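PDB 7JQE: ESAT-6/WXG100 secretion system protein from Streptococcus gallolyticus, which probably serves, as the subunit EsaA, in the bacterial type VIIb secretion system, where its extracellular region would take part in protein toxin export. Local coordinates for residues A[118-123]-A[481-486]; A[154-159]-A[475-480]; A[171-176]-A[455-460]. All blocks are in the same frame, centred on the assembly; numbering follows the deposited sequence.

Contact 1 of 3, residues A[118-123]-A[481-486]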
loop_
_atom_site.group_PDB
_atom_site.type_symbol
_atom_site.label_atom_id
_atom_site.label_comp_id
_atom_site.label_asym_id
_atom_site.label_seq_id
_atom_site.Cartn_x
_atom_site.Cartn_y
_atom_site.Cartn_z
ATOM N N ASP A 118 14.590 -64.757 -16.607
ATOM C CA ASP A 118 15.285 -63.480 -16.729
ATOM C C ASP A 118 14.297 -62.338 -16.929
ATOM O O ASP A 118 14.445 -61.268 -16.328
ATOM C CB ASP A 118 16.286 -63.532 -17.882
ATOM C CG ASP A 118 17.319 -64.625 -17.707
ATOM O OD1 ASP A 118 17.713 -64.895 -16.551
ATOM O OD2 ASP A 118 17.733 -65.221 -18.725
ATOM N N LEU A 119 13.287 -62.546 -17.777
ATOM C CA LEU A 119 12.252 -61.534 -17.953
ATOM C C LEU A 119 11.593 -61.193 -16.624
ATOM O O LEU A 119 11.275 -60.027 -16.361
ATOM C CB LEU A 119 11.212 -62.016 -18.966
ATOM C CG LEU A 119 10.011 -61.102 -19.211
ATOM C CD1 LEU A 119 10.467 -59.731 -19.691
ATOM C CD2 LEU A 119 9.049 -61.725 -20.207
ATOM N N LEU A 120 11.395 -62.196 -15.766
ATOM C CA LEU A 120 10.766 -61.954 -14.473
ATOM C C LEU A 120 11.518 -60.888 -13.685
ATOM O O LEU A 120 10.911 -59.972 -13.120
ATOM C CB LEU A 120 10.687 -63.255 -13.677
ATOM C CG LEU A 120 9.709 -63.260 -12.502
ATOM C CD1 LEU A 120 8.280 -63.203 -13.011
ATOM C CD2 LEU A 120 9.919 -64.489 -11.631
ATOM N N GLU A 121 12.848 -60.993 -13.635
ATOM C CA GLU A 121 13.629 -60.032 -12.862
ATOM C C GLU A 121 13.531 -58.635 -13.457
ATOM O O GLU A 121 13.450 -57.644 -12.721
ATOM C CB GLU A 121 15.085 -60.481 -12.779
ATOM C CG GLU A 121 15.274 -61.827 -12.109
ATOM C CD GLU A 121 16.732 -62.148 -11.862
ATOM O OE1 GLU A 121 17.495 -61.216 -11.528
ATOM O OE2 GLU A 121 17.116 -63.330 -12.008
ATOM N N GLU A 122 13.546 -58.533 -14.789
ATOM C CA GLU A 122 13.352 -57.233 -15.423
ATOM C C GLU A 122 12.015 -56.624 -15.020
ATOM O O GLU A 122 11.918 -55.409 -14.801
ATOM C CB GLU A 122 13.442 -57.370 -16.940
ATOM C CG GLU A 122 14.807 -57.803 -17.445
ATOM C CD GLU A 122 15.853 -56.714 -17.305
ATOM O OE1 GLU A 122 15.473 -55.550 -17.050
ATOM O OE2 GLU A 122 17.055 -57.020 -17.453
ATOM N N VAL A 123 10.974 -57.451 -14.917
ATOM C CA VAL A 123 9.666 -56.943 -14.512
ATOM C C VAL A 123 9.684 -56.520 -13.049
ATOM O O VAL A 123 9.012 -55.558 -12.661
ATOM C CB VAL A 123 8.573 -57.991 -14.781
ATOM C CG1 VAL A 123 7.246 -57.515 -14.214
ATOM C CG2 VAL A 123 8.456 -58.266 -16.272
ATOM N N ASN A 481 0.334 -58.378 -10.510
ATOM C CA ASN A 481 -0.459 -59.454 -11.088
ATOM C C ASN A 481 0.265 -60.106 -12.258
ATOM O O ASN A 481 0.160 -61.321 -12.463
ATOM C CB ASN A 481 -1.820 -58.918 -11.529
ATOM C CG ASN A 481 -2.719 -60.006 -12.073
ATOM O OD1 ASN A 481 -3.333 -60.755 -11.314
ATOM N ND2 ASN A 481 -2.798 -60.103 -13.394
ATOM N N GLU A 482 1.003 -59.314 -13.040
ATOM C CA GLU A 482 1.733 -59.872 -14.173
ATOM C C GLU A 482 2.890 -60.746 -13.705
ATOM O O GLU A 482 3.157 -61.803 -14.292
ATOM C CB GLU A 482 2.225 -58.744 -15.082
ATOM C CG GLU A 482 1.100 -58.031 -15.829
ATOM C CD GLU A 482 1.370 -56.551 -16.041
ATOM O OE1 GLU A 482 2.467 -56.084 -15.678
ATOM O OE2 GLU A 482 0.480 -55.851 -16.566
ATOM N N ILE A 483 3.581 -60.330 -12.640
ATOM C CA ILE A 483 4.642 -61.162 -12.077
ATOM C C ILE A 483 4.084 -62.509 -11.632
ATOM O O ILE A 483 4.700 -63.559 -11.850
ATOM C CB ILE A 483 5.337 -60.428 -10.917
ATOM C CG1 ILE A 483 5.928 -59.103 -11.404
ATOM C CG2 ILE A 483 6.409 -61.308 -10.298
ATOM C CD1 ILE A 483 6.601 -58.300 -10.320
ATOM N N ILE A 484 2.912 -62.499 -10.995
ATOM C CA ILE A 484 2.302 -63.741 -10.534
ATOM C C ILE A 484 2.029 -64.663 -11.714
ATOM O O ILE A 484 2.317 -65.866 -11.667
ATOM C CB ILE A 484 1.020 -63.443 -9.738
ATOM C CG1 ILE A 484 1.368 -62.825 -8.382
ATOM C CG2 ILE A 484 0.185 -64.699 -9.570
ATOM C CD1 ILE A 484 0.158 -62.431 -7.554
ATOM N N GLU A 485 1.476 -64.112 -12.796
ATOM C CA GLU A 485 1.176 -64.940 -13.959
ATOM C C GLU A 485 2.449 -65.448 -14.627
ATOM O O GLU A 485 2.502 -66.598 -15.078
ATOM C CB GLU A 485 0.309 -64.164 -14.949
ATOM C CG GLU A 485 -1.159 -64.128 -14.565
ATOM C CD GLU A 485 -1.987 -63.251 -15.485
ATOM O OE1 GLU A 485 -1.401 -62.592 -16.372
ATOM O OE2 GLU A 485 -3.224 -63.220 -15.321
ATOM N N LEU A 486 3.489 -64.612 -14.693
ATOM C CA LEU A 486 4.743 -65.061 -15.291
ATOM C C LEU A 486 5.372 -66.181 -14.470
ATOM O O LEU A 486 5.852 -67.173 -15.028
ATOM C CB LEU A 486 5.712 -63.888 -15.441
ATOM C CG LEU A 486 7.051 -64.198 -16.117
ATOM C CD1 LEU A 486 6.845 -64.906 -17.446
ATOM C CD2 LEU A 486 7.852 -62.922 -16.317
#
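No ring or other flat group meets across this contact: L119, L120 and V123 meet I483 and L486 through aliphatic carbons. Two long helices, 102-135 and 462-491, run antiparallel here, their local axes 10.2 Å apart and inclined at 169°. L486 buries the most surface of the five touching residues and points at helix 118-123. With CG anti to the backbone N (chi1 -177°), it reaches across, and its CD2 lies 3.6 Å from L120 CA. L120 slides past it in the opposite direction: L120 CD1 lies along the branch, 3.6 Å from L486 CB and 3.3 Å from L486 CD2, the latter short for two methyls and probably partly a matter of coordinate error. L119 crosses L486 at about a right angle, L119 CG lying 4.0 Å from L486 CD2. The same L120 CD1 also touches I483 CG2 at 3.8 Å. One turn further along, V123 and I483 pass in opposite directions, V123 CG1 lying 3.5 Å from I483 CG1. L116 adds to the cover of L486, and R127 packs on I483. With no hydrogen bond or charge pair between the two segments, the contact rests on burial of aliphatic carbons; L486 extends this to L119 of the second subunit, while L119 lies against E485 of that subunit.

Contact 2 of 3, residues A[154-159]-A[475-480]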
loop_
_atom_site.group_PDB
_atom_site.type_symbol
_atom_site.label_atom_id
_atom_site.label_comp_id
_atom_site.label_asym_id
_atom_site.label_seq_id
_atom_site.Cartn_x
_atom_site.Cartn_y
_atom_site.Cartn_z
ATOM N N GLU A 154 -10.239 -61.392 -8.611
ATOM C CA GLU A 154 -10.166 -61.570 -7.167
ATOM C C GLU A 154 -8.750 -61.338 -6.656
ATOM O O GLU A 154 -8.564 -60.878 -5.524
ATOM C CB GLU A 154 -10.657 -62.967 -6.786
ATOM C CG GLU A 154 -10.732 -63.220 -5.290
ATOM C CD GLU A 154 -11.214 -64.623 -4.960
ATOM O OE1 GLU A 154 -11.509 -65.396 -5.899
ATOM O OE2 GLU A 154 -11.296 -64.952 -3.757
ATOM N N ARG A 155 -7.744 -61.639 -7.482
ATOM C CA ARG A 155 -6.356 -61.422 -7.088
ATOM C C ARG A 155 -6.006 -59.937 -7.110
ATOM O O ARG A 155 -5.400 -59.416 -6.167
ATOM C CB ARG A 155 -5.436 -62.223 -8.011
ATOM C CG ARG A 155 -3.976 -62.263 -7.597
ATOM C CD ARG A 155 -3.337 -63.577 -8.040
ATOM N NE ARG A 155 -4.025 -64.139 -9.201
ATOM C CZ ARG A 155 -3.649 -63.952 -10.462
ATOM N NH1 ARG A 155 -2.578 -63.220 -10.736
ATOM N NH2 ARG A 155 -4.343 -64.498 -11.451
ATOM N N LYS A 156 -6.389 -59.237 -8.182
ATOM C CA LYS A 156 -6.143 -57.799 -8.258
ATOM C C LYS A 156 -6.806 -57.061 -7.102
ATOM O O LYS A 156 -6.215 -56.144 -6.521
ATOM C CB LYS A 156 -6.640 -57.252 -9.594
ATOM C CG LYS A 156 -5.645 -57.386 -10.731
ATOM C CD LYS A 156 -6.242 -56.892 -12.039
ATOM C CE LYS A 156 -5.157 -56.410 -12.989
ATOM N NZ LYS A 156 -4.089 -57.431 -13.179
ATOM N N LEU A 157 -8.040 -57.436 -6.759
ATOM C CA LEU A 157 -8.717 -56.792 -5.638
ATOM C C LEU A 157 -7.930 -56.979 -4.346
ATOM O O LEU A 157 -7.731 -56.028 -3.581
ATOM C CB LEU A 157 -10.136 -57.344 -5.494
ATOM C CG LEU A 157 -10.968 -56.714 -4.373
ATOM C CD1 LEU A 157 -11.115 -55.210 -4.590
ATOM C CD2 LEU A 157 -12.329 -57.381 -4.260
ATOM N N ALA A 158 -7.462 -58.206 -4.093
ATOM C CA ALA A 158 -6.702 -58.476 -2.878
ATOM C C ALA A 158 -5.410 -57.667 -2.835
ATOM O O ALA A 158 -5.008 -57.183 -1.771
ATOM C CB ALA A 158 -6.400 -59.971 -2.770
ATOM N N ILE A 159 -4.736 -57.526 -3.978
ATOM C CA ILE A 159 -3.502 -56.749 -4.023
ATOM C C ILE A 159 -3.790 -55.282 -3.737
ATOM O O ILE A 159 -3.117 -54.647 -2.917
ATOM C CB ILE A 159 -2.802 -56.931 -5.383
ATOM C CG1 ILE A 159 -2.432 -58.401 -5.602
ATOM C CG2 ILE A 159 -1.569 -56.037 -5.472
ATOM C CD1 ILE A 159 -1.916 -58.716 -6.996
ATOM N N LEU A 475 -1.089 -49.083 -11.452
ATOM C CA LEU A 475 0.110 -49.564 -12.131
ATOM C C LEU A 475 0.795 -50.656 -11.320
ATOM O O LEU A 475 1.141 -51.719 -11.853
ATOM C CB LEU A 475 1.068 -48.404 -12.401
ATOM C CG LEU A 475 0.628 -47.424 -13.493
ATOM C CD1 LEU A 475 1.563 -46.216 -13.579
ATOM C CD2 LEU A 475 0.539 -48.143 -14.835
ATOM N N TYR A 476 0.993 -50.416 -10.021
ATOM C CA TYR A 476 1.661 -51.411 -9.190
ATOM C C TYR A 476 0.859 -52.709 -9.131
ATOM O O TYR A 476 1.428 -53.805 -9.209
ATOM C CB TYR A 476 1.897 -50.852 -7.784
ATOM C CG TYR A 476 2.960 -51.600 -7.010
ATOM C CD1 TYR A 476 4.297 -51.231 -7.094
ATOM C CD2 TYR A 476 2.630 -52.686 -6.209
ATOM C CE1 TYR A 476 5.277 -51.920 -6.398
ATOM C CE2 TYR A 476 3.602 -53.384 -5.509
ATOM C CZ TYR A 476 4.924 -52.997 -5.607
ATOM O OH TYR A 476 5.892 -53.691 -4.915
ATOM N N THR A 477 -0.466 -52.605 -9.005
ATOM C CA THR A 477 -1.301 -53.802 -8.949
ATOM C C THR A 477 -1.137 -54.639 -10.212
ATOM O O THR A 477 -0.912 -55.854 -10.142
ATOM C CB THR A 477 -2.769 -53.415 -8.751
ATOM O OG1 THR A 477 -2.920 -52.712 -7.513
ATOM C CG2 THR A 477 -3.643 -54.653 -8.722
ATOM N N GLU A 478 -1.236 -53.998 -11.379
ATOM C CA GLU A 478 -1.158 -54.736 -12.635
ATOM C C GLU A 478 0.219 -55.357 -12.833
ATOM O O GLU A 478 0.335 -56.464 -13.373
ATOM C CB GLU A 478 -1.519 -53.814 -13.802
ATOM C CG GLU A 478 -2.973 -53.376 -13.789
ATOM C CD GLU A 478 -3.320 -52.432 -14.923
ATOM O OE1 GLU A 478 -2.405 -52.038 -15.676
ATOM O OE2 GLU A 478 -4.513 -52.080 -15.059
ATOM N N LEU A 479 1.276 -54.664 -12.403
ATOM C CA LEU A 479 2.614 -55.233 -12.514
ATOM C C LEU A 479 2.798 -56.406 -11.560
ATOM O O LEU A 479 3.442 -57.401 -11.911
ATOM C CB LEU A 479 3.666 -54.160 -12.258
ATOM C CG LEU A 479 3.760 -53.065 -13.321
ATOM C CD1 LEU A 479 4.378 -51.800 -12.734
ATOM C CD2 LEU A 479 4.559 -53.555 -14.514
ATOM N N THR A 480 2.248 -56.308 -10.347
ATOM C CA THR A 480 2.312 -57.442 -9.429
ATOM C C THR A 480 1.533 -58.629 -9.979
ATOM O O THR A 480 2.008 -59.769 -9.937
ATOM C CB THR A 480 1.780 -57.045 -8.052
ATOM O OG1 THR A 480 2.651 -56.077 -7.462
ATOM C CG2 THR A 480 1.712 -58.265 -7.144
#
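K156 and I159 receive the methyl of T477 in an oblique, roughly antiparallel helix-helix packing within the helical bundle: the local axes of 154-159 and 475-480 approach to 9.5 Å at a crossing angle of 131°. T477 CG2 stands 3.7 Å from K156 O and 3.9 Å from K156 CG, while I159 CG2 borders the same methyl. Further toward the C-terminal end of 475-480, I159 CD1 meets the methyl T480 CG2 at 3.7 Å. The lysine crosses E478 with its aliphatic part, K156 CE coming 3.8 Å from E478 CG. The chain bends at its end (chi4 52°), and K156 NZ stays 5.7 Å from E478 OE2, too far for a salt bridge; that carboxylate instead pairs with K129 of the second subunit. In the next shell, L141 and Y146 pack on I159, L163 lies against both Y476 and T477, and Y476 OH is hydrogen-bonded to L141 N. Each threonine turns its hydroxyl back to its own helix and presents its methyl to the partner: T477 OG1 bonds to V473 O. The hydroxyl of T480, also hydrogen-bonded to R127 NH1, donates to Y476 O at 3.1 Å from above the carbonyl plane, while T480 N reaches the same oxygen from the opposite face at 2.9 Å.

Contact 3 of 3, residues A[171-176]-A[455-460]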
loop_
_atom_site.group_PDB
_atom_site.type_symbol
_atom_site.label_atom_id
_atom_site.label_comp_id
_atom_site.label_asym_id
_atom_site.label_seq_id
_atom_site.Cartn_x
_atom_site.Cartn_y
_atom_site.Cartn_z
ATOM N N SER A 171 3.134 -40.234 2.269
ATOM C CA SER A 171 4.179 -40.734 1.382
ATOM C C SER A 171 3.890 -40.362 -0.065
ATOM O O SER A 171 4.791 -39.928 -0.794
ATOM C CB SER A 171 4.316 -42.246 1.540
ATOM O OG SER A 171 4.593 -42.585 2.888
ATOM N N VAL A 172 2.636 -40.508 -0.496
ATOM C CA VAL A 172 2.273 -40.127 -1.857
ATOM C C VAL A 172 2.472 -38.629 -2.059
ATOM O O VAL A 172 2.927 -38.185 -3.121
ATOM C CB VAL A 172 0.825 -40.552 -2.163
ATOM C CG1 VAL A 172 0.430 -40.125 -3.567
ATOM C CG2 VAL A 172 0.665 -42.059 -1.992
ATOM N N LYS A 173 2.135 -37.828 -1.045
ATOM C CA LYS A 173 2.314 -36.386 -1.167
ATOM C C LYS A 173 3.783 -36.036 -1.371
ATOM O O LYS A 173 4.118 -35.188 -2.208
ATOM C CB LYS A 173 1.747 -35.678 0.064
ATOM C CG LYS A 173 1.617 -34.173 -0.086
ATOM C CD LYS A 173 0.880 -33.557 1.098
ATOM C CE LYS A 173 0.543 -32.088 0.845
ATOM N NZ LYS A 173 -0.161 -31.471 2.005
ATOM N N SER A 174 4.677 -36.692 -0.625
ATOM C CA SER A 174 6.106 -36.469 -0.822
ATOM C C SER A 174 6.543 -36.907 -2.215
ATOM O O SER A 174 7.376 -36.248 -2.851
ATOM C CB SER A 174 6.905 -37.211 0.246
ATOM O OG SER A 174 6.380 -36.972 1.540
ATOM N N ALA A 175 5.992 -38.019 -2.709
ATOM C CA ALA A 175 6.357 -38.482 -4.044
ATOM C C ALA A 175 5.866 -37.514 -5.112
ATOM O O ALA A 175 6.579 -37.243 -6.085
ATOM C CB ALA A 175 5.807 -39.890 -4.289
ATOM N N LEU A 176 4.653 -36.982 -4.953
ATOM C CA LEU A 176 4.162 -35.996 -5.910
ATOM C C LEU A 176 4.987 -34.716 -5.846
ATOM O O LEU A 176 5.303 -34.122 -6.883
ATOM C CB LEU A 176 2.684 -35.702 -5.651
ATOM C CG LEU A 176 1.996 -34.766 -6.644
ATOM C CD1 LEU A 176 2.006 -35.360 -8.050
ATOM C CD2 LEU A 176 0.576 -34.444 -6.189
ATOM N N LEU A 455 3.538 -22.170 -4.834
ATOM C CA LEU A 455 2.838 -23.363 -4.376
ATOM C C LEU A 455 3.691 -24.015 -3.298
ATOM O O LEU A 455 4.853 -24.355 -3.543
ATOM C CB LEU A 455 2.575 -24.337 -5.524
ATOM C CG LEU A 455 1.932 -25.658 -5.080
ATOM C CD1 LEU A 455 0.560 -25.399 -4.473
ATOM C CD2 LEU A 455 1.848 -26.672 -6.224
ATOM N N THR A 456 3.131 -24.159 -2.104
ATOM C CA THR A 456 3.850 -24.761 -0.993
ATOM C C THR A 456 3.575 -26.261 -0.942
ATOM O O THR A 456 2.574 -26.753 -1.468
ATOM C CB THR A 456 3.443 -24.120 0.331
ATOM O OG1 THR A 456 2.035 -24.304 0.526
ATOM C CG2 THR A 456 3.767 -22.611 0.337
ATOM N N PHE A 457 4.486 -26.990 -0.295
ATOM C CA PHE A 457 4.281 -28.417 -0.100
ATOM C C PHE A 457 2.905 -28.704 0.487
ATOM O O PHE A 457 2.231 -29.655 0.073
ATOM C CB PHE A 457 5.372 -28.983 0.808
ATOM C CG PHE A 457 5.262 -30.463 1.026
ATOM C CD1 PHE A 457 5.804 -31.349 0.111
ATOM C CD2 PHE A 457 4.615 -30.969 2.142
ATOM C CE1 PHE A 457 5.701 -32.715 0.304
ATOM C CE2 PHE A 457 4.511 -32.336 2.345
ATOM C CZ PHE A 457 5.052 -33.210 1.423
ATOM N N ASP A 458 2.467 -27.888 1.446
ATOM C CA ASP A 458 1.225 -28.183 2.154
ATOM C C ASP A 458 0.007 -27.907 1.286
ATOM O O ASP A 458 -0.967 -28.669 1.313
ATOM C CB ASP A 458 1.147 -27.374 3.446
ATOM C CG ASP A 458 2.237 -27.740 4.427
ATOM O OD1 ASP A 458 2.578 -28.939 4.518
ATOM O OD2 ASP A 458 2.756 -26.826 5.102
ATOM N N ASN A 459 0.033 -26.819 0.520
ATOM C CA ASN A 459 -1.123 -26.454 -0.287
ATOM C C ASN A 459 -1.331 -27.372 -1.484
ATOM O O ASN A 459 -2.294 -27.169 -2.231
ATOM C CB ASN A 459 -0.998 -25.007 -0.756
ATOM C CG ASN A 459 -1.017 -24.025 0.396
ATOM O OD1 ASN A 459 -0.402 -22.962 0.331
ATOM N ND2 ASN A 459 -1.717 -24.384 1.468
ATOM N N ILE A 460 -0.461 -28.362 -1.692
ATOM C CA ILE A 460 -0.714 -29.369 -2.717
ATOM C C ILE A 460 -2.050 -30.033 -2.419
ATOM O O ILE A 460 -2.237 -30.634 -1.354
ATOM C CB ILE A 460 0.429 -30.387 -2.765
ATOM C CG1 ILE A 460 1.749 -29.696 -3.118
ATOM C CG2 ILE A 460 0.120 -31.490 -3.761
ATOM C CD1 ILE A 460 2.886 -30.660 -3.372
#
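A type I beta turn, F457 to I460, in the loop that leads into helix 462-491 receives the side chain of K173 from helix 169-179. K173 leaves its helix with CG anti to the backbone N (chi1 -168°) and stays extended to its end, which carries the ammonium group to the carbonyls of the turn. K173 NZ donates to D458 O at 3.0 Å; the donor is tilted 26° from the carbonyl plane, and the bond meets the C=O at only 112°. K173 CE approaches F457 O to 3.1 Å, a short carbon-oxygen contact beside the bond. The carboxylate of D458 is a more distant partner, with D458 OD1 4.5 Å from K173 NZ, beyond salt-bridge range.

The phenyl ring of F457 crosses the lysine stem: F457 CZ lies 3.9 Å from K173 CG. At an edge of the ring, near its plane, S174 CA sits 3.9 Å from F457 CE1, and D458 OD1 also lies in plane at the ring edge. S174 OG comes near the ring, but its hydrogen bond goes to D170 O in its own helix. Beyond K173, L176 CD2 packs on I460 CG2 at 3.9 Å. An ST motif ties the residue before the turn to it: T456 OG1 accepts from N459 N at 3.2 Å and donates to N459 OD1 from above its carbonyl plane. V465 packs against K173 as well, and L176 packs on I180 and I460 on S183 of the second subunit.

The contact thus combines one charge-assisted bond to a backbone carbonyl with apolar cover along the lysine chain: its methylenes share in the packing, and the positive charge would be stabilised mainly by D458 O, with F457 O nearby, and probably, more weakly, by the carboxylate of D458.

Overall arrangement
Contacts 1 and 2 share helix 462-491, which meets helix 102-135 in one and helix 152-164 in the other; their centres are about 13 Å apart, and R155 of contact 2 packs on I484 and E485 from the segments of contact 1. Both are buried. Contact 1 is wholly aliphatic between nearly antiparallel helices, whereas contact 2, at a steeper crossing, mixes threonine methyls with a lysine stem. Contact 3, about 26 Å from contact 2 between centres, is only partly buried and joins the next helix, 169-179, to the loop before helix 462-491; it alone has a hydrogen bond between its segments. All three border the second subunit.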